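NDP-N-acetyl-D-galactosaminuronic acid dehydrogenase (Methanosarcina mazei Go1, PDB 3G79) probably oxidises UDP-N-acetyl-mannosamine to the corresponding uronate, using two molecules of NAD+, as a member of the UDP-glucose/GDP-mannose dehydrogenase family. Local coordinates at residues E409-G423 against V438-V452. Residues are numbered along the deposited sequence; the frame is centred on the assembly and turned at random.
Sequences EEVVRNADAIVVLAG and VSAKANPVIIDGRNV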
# COMPACT_ATOMS: atom_id res chain seq x y z
N GLU A 409 35.59 -16.13 2.11
CA GLU A 409 36.60 -16.47 3.12
C GLU A 409 37.53 -15.29 3.38
O GLU A 409 37.80 -14.93 4.54
CB GLU A 409 37.40 -17.71 2.66
CG GLU A 409 38.20 -18.46 3.74
CD GLU A 409 39.53 -17.80 4.12
OE1 GLU A 409 40.16 -17.14 3.26
OE2 GLU A 409 39.96 -17.96 5.29
N GLU A 410 38.03 -14.68 2.31
CA GLU A 410 39.03 -13.65 2.55
C GLU A 410 38.35 -12.42 3.15
O GLU A 410 38.87 -11.80 4.06
CB GLU A 410 39.94 -13.40 1.31
CG GLU A 410 39.52 -12.40 0.25
CD GLU A 410 40.69 -12.02 -0.70
OE1 GLU A 410 40.66 -10.89 -1.26
OE2 GLU A 410 41.64 -12.83 -0.89
N VAL A 411 37.15 -12.14 2.68
CA VAL A 411 36.34 -11.04 3.20
C VAL A 411 35.96 -11.26 4.67
O VAL A 411 36.03 -10.34 5.47
CB VAL A 411 35.11 -10.82 2.35
CG1 VAL A 411 34.16 -9.88 3.07
CG2 VAL A 411 35.53 -10.25 1.01
N VAL A 412 35.59 -12.48 5.02
CA VAL A 412 35.13 -12.76 6.37
C VAL A 412 36.25 -13.01 7.37
O VAL A 412 36.06 -12.78 8.57
CB VAL A 412 34.08 -13.90 6.36
CG1 VAL A 412 33.86 -14.50 7.74
CG2 VAL A 412 32.81 -13.37 5.86
N ARG A 413 37.42 -13.43 6.91
CA ARG A 413 38.49 -13.78 7.84
C ARG A 413 38.92 -12.61 8.72
O ARG A 413 39.13 -11.50 8.23
CB ARG A 413 39.67 -14.49 7.16
CG ARG A 413 40.82 -13.64 6.71
CD ARG A 413 42.03 -14.51 6.47
NE ARG A 413 42.89 -13.91 5.45
CZ ARG A 413 42.92 -14.29 4.17
NH1 ARG A 413 43.74 -13.68 3.32
NH2 ARG A 413 42.14 -15.28 3.73
N ASN A 414 38.97 -12.87 10.02
CA ASN A 414 39.37 -11.87 11.02
C ASN A 414 38.37 -10.71 11.24
O ASN A 414 38.68 -9.74 11.93
CB ASN A 414 40.80 -11.38 10.72
CG ASN A 414 41.81 -12.51 10.78
OD1 ASN A 414 41.65 -13.45 11.56
ND2 ASN A 414 42.85 -12.44 9.95
N ALA A 415 37.17 -10.82 10.68
CA ALA A 415 36.21 -9.73 10.76
C ALA A 415 35.48 -9.63 12.11
O ALA A 415 35.03 -10.62 12.66
CB ALA A 415 35.22 -9.83 9.63
N ASP A 416 35.38 -8.42 12.64
CA ASP A 416 34.66 -8.17 13.89
C ASP A 416 33.15 -8.24 13.70
O ASP A 416 32.46 -8.82 14.52
CB ASP A 416 35.07 -6.82 14.52
CG ASP A 416 36.54 -6.80 14.90
OD1 ASP A 416 36.86 -7.28 16.00
OD2 ASP A 416 37.37 -6.33 14.10
N ALA A 417 32.66 -7.67 12.60
CA ALA A 417 31.24 -7.70 12.28
C ALA A 417 30.99 -8.31 10.92
O ALA A 417 31.71 -8.01 9.98
CB ALA A 417 30.67 -6.30 12.32
N ILE A 418 29.98 -9.18 10.82
CA ILE A 418 29.52 -9.69 9.55
C ILE A 418 28.13 -9.08 9.28
O ILE A 418 27.18 -9.28 10.06
CB ILE A 418 29.48 -11.23 9.51
CG1 ILE A 418 30.86 -11.83 9.65
CG2 ILE A 418 28.86 -11.75 8.20
CD1 ILE A 418 30.86 -13.14 10.35
N VAL A 419 28.04 -8.35 8.17
CA VAL A 419 26.91 -7.49 7.88
C VAL A 419 26.28 -7.81 6.51
O VAL A 419 26.94 -7.75 5.47
CB VAL A 419 27.33 -6.03 7.98
CG1 VAL A 419 26.15 -5.12 7.83
CG2 VAL A 419 28.00 -5.78 9.34
N VAL A 420 25.01 -8.18 6.51
CA VAL A 420 24.40 -8.76 5.31
C VAL A 420 23.49 -7.69 4.67
O VAL A 420 22.58 -7.19 5.33
CB VAL A 420 23.61 -10.06 5.68
CG1 VAL A 420 22.95 -10.64 4.46
CG2 VAL A 420 24.54 -11.13 6.30
N LEU A 421 23.77 -7.32 3.41
CA LEU A 421 23.03 -6.20 2.78
C LEU A 421 22.28 -6.56 1.49
O LEU A 421 21.39 -5.81 1.04
CB LEU A 421 23.90 -4.95 2.57
CG LEU A 421 24.55 -4.42 3.86
CD1 LEU A 421 25.87 -5.13 4.10
CD2 LEU A 421 24.78 -2.93 3.81
N ALA A 422 22.64 -7.70 0.90
CA ALA A 422 21.92 -8.24 -0.24
C ALA A 422 21.43 -9.59 0.19
O ALA A 422 22.12 -10.29 0.92
CB ALA A 422 22.83 -8.39 -1.39
N GLY A 423 20.24 -9.97 -0.23
CA GLY A 423 19.76 -11.32 0.05
C GLY A 423 20.27 -12.45 -0.84
O GLY A 423 19.59 -13.48 -0.98
N VAL A 438 36.14 -18.66 10.51
CA VAL A 438 36.84 -17.78 9.61
C VAL A 438 37.00 -16.39 10.23
O VAL A 438 38.09 -15.84 10.24
CB VAL A 438 36.16 -17.73 8.29
CG1 VAL A 438 36.85 -16.73 7.41
CG2 VAL A 438 36.23 -19.11 7.65
N SER A 439 35.92 -15.83 10.77
CA SER A 439 36.05 -14.56 11.48
C SER A 439 37.05 -14.74 12.63
O SER A 439 37.75 -13.79 13.01
CB SER A 439 34.69 -14.06 12.02
OG SER A 439 34.28 -14.72 13.22
N ALA A 440 37.14 -15.96 13.15
CA ALA A 440 37.83 -16.20 14.42
C ALA A 440 37.10 -15.22 15.35
O ALA A 440 36.16 -14.56 14.89
CB ALA A 440 39.34 -15.91 14.31
N LYS A 441 37.41 -15.14 16.63
CA LYS A 441 36.75 -14.15 17.50
C LYS A 441 36.22 -14.59 18.84
O LYS A 441 36.64 -14.06 19.89
CB LYS A 441 35.69 -13.36 16.77
CG LYS A 441 36.08 -11.94 16.48
CD LYS A 441 37.51 -11.79 16.00
CE LYS A 441 37.54 -10.84 14.86
NZ LYS A 441 38.87 -10.31 14.62
N ALA A 442 35.31 -15.55 18.86
CA ALA A 442 34.72 -15.94 20.15
C ALA A 442 33.33 -15.39 20.17
O ALA A 442 32.36 -16.15 20.13
CB ALA A 442 35.53 -15.39 21.33
N ASN A 443 33.21 -14.08 20.20
CA ASN A 443 31.91 -13.48 19.99
C ASN A 443 31.89 -12.61 18.77
O ASN A 443 31.95 -11.37 18.90
CB ASN A 443 31.50 -12.70 21.21
CG ASN A 443 31.31 -13.58 22.41
OD1 ASN A 443 31.81 -13.26 23.48
ND2 ASN A 443 30.60 -14.68 22.25
N PRO A 444 31.82 -13.24 17.58
CA PRO A 444 31.67 -12.45 16.38
C PRO A 444 30.26 -11.93 16.25
O PRO A 444 29.30 -12.52 16.78
CB PRO A 444 31.99 -13.41 15.25
CG PRO A 444 31.83 -14.74 15.78
CD PRO A 444 31.74 -14.68 17.29
N VAL A 445 30.19 -10.80 15.55
CA VAL A 445 29.01 -10.01 15.41
C VAL A 445 28.49 -10.24 14.00
O VAL A 445 29.27 -10.12 13.05
CB VAL A 445 29.40 -8.55 15.66
CG1 VAL A 445 28.52 -7.60 14.86
CG2 VAL A 445 29.39 -8.22 17.19
N ILE A 446 27.21 -10.62 13.88
CA ILE A 446 26.49 -10.69 12.59
C ILE A 446 25.28 -9.75 12.63
O ILE A 446 24.48 -9.83 13.54
CB ILE A 446 26.08 -12.17 12.18
CG1 ILE A 446 25.37 -12.22 10.83
CG2 ILE A 446 25.16 -12.82 13.18
CD1 ILE A 446 26.21 -12.73 9.74
N ILE A 447 25.16 -8.88 11.63
CA ILE A 447 24.01 -7.94 11.44
C ILE A 447 23.32 -8.20 10.08
O ILE A 447 23.97 -8.10 9.02
CB ILE A 447 24.49 -6.45 11.48
CG1 ILE A 447 24.78 -5.96 12.90
CG2 ILE A 447 23.38 -5.54 11.08
CD1 ILE A 447 25.93 -6.51 13.57
N ASP A 448 22.04 -8.53 10.11
CA ASP A 448 21.25 -8.97 8.92
C ASP A 448 20.28 -7.93 8.41
O ASP A 448 19.32 -7.57 9.09
CB ASP A 448 20.43 -10.23 9.25
CG ASP A 448 19.83 -10.91 7.99
OD1 ASP A 448 20.28 -10.60 6.87
OD2 ASP A 448 18.93 -11.77 8.12
N GLY A 449 20.49 -7.47 7.18
CA GLY A 449 19.64 -6.45 6.58
C GLY A 449 18.58 -7.03 5.66
O GLY A 449 17.65 -6.33 5.22
N ARG A 450 18.71 -8.32 5.40
CA ARG A 450 17.91 -8.99 4.39
C ARG A 450 17.19 -10.28 4.83
O ARG A 450 16.73 -11.02 4.00
CB ARG A 450 18.75 -9.20 3.12
CG ARG A 450 19.30 -7.90 2.55
CD ARG A 450 18.18 -6.92 2.13
NE ARG A 450 18.73 -5.68 1.57
CZ ARG A 450 18.01 -4.71 0.98
NH1 ARG A 450 16.68 -4.81 0.85
NH2 ARG A 450 18.64 -3.62 0.49
N ASN A 451 17.04 -10.52 6.13
CA ASN A 451 16.27 -11.68 6.58
C ASN A 451 16.75 -13.01 5.96
O ASN A 451 15.93 -13.83 5.62
CB ASN A 451 14.76 -11.51 6.29
CG ASN A 451 13.89 -12.53 7.03
OD1 ASN A 451 14.14 -12.86 8.18
ND2 ASN A 451 12.86 -13.04 6.37
N VAL A 452 18.06 -13.21 5.82
CA VAL A 452 18.58 -14.51 5.38
C VAL A 452 19.24 -15.36 6.47
O VAL A 452 19.46 -16.54 6.27
CB VAL A 452 19.56 -14.36 4.20
CG1 VAL A 452 18.98 -13.43 3.14
CG2 VAL A 452 20.90 -13.88 4.67
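Ile446 CD1 is pressed tightly against Ile418 CG2, at 3.2 Å, and Val420 CG2 borders the same methyl at 4.1 Å. CG1 of Ile446 lies anti to its backbone N (chi1 -179°), which lets CD1 lean across to strand 417-420. On the other face, Val445 CG1 fits against Ala417 CB, and Val419 CG2 sits alongside Ile447 CB at 4.2 Å. The two strands run parallel; Ile418 and Val420 each give an N-H to strand 445-448; Ile418 O takes one back from Ile447, and Val420 O one from Gly449 just beyond it.

At the helix ends, Val438 CG1 is the main bump. It fills a hollow formed by Val412 CG1, Arg413 CB and the Glu409 carbonyl. Lys441 NZ hydrogen-bonds to Asn414 O at 2.8 Å, from above the carbonyl plane.

Beyond the strands, Arg450 CG rests on the Leu421 carbonyl, and NE hydrogen-bonds to Leu421 O at 2.7 Å. Its NH2 hydrogen-bonds to Gly288 O. With an alanine here, the carbonyls of Leu421 and Gly288 would probably lose their guanidinium donors, and a gap would open over the Ala422-Gly423 peptide.

These are neighbouring strands of the parallel, Rossmann-like sheet in the UDP-binding domain. Strand 355-359 flanks 417-420, and 464-467 flanks 445-448. Helix 321-345 covers Val445 and Ile447, while helix 375-385 packs on Val419.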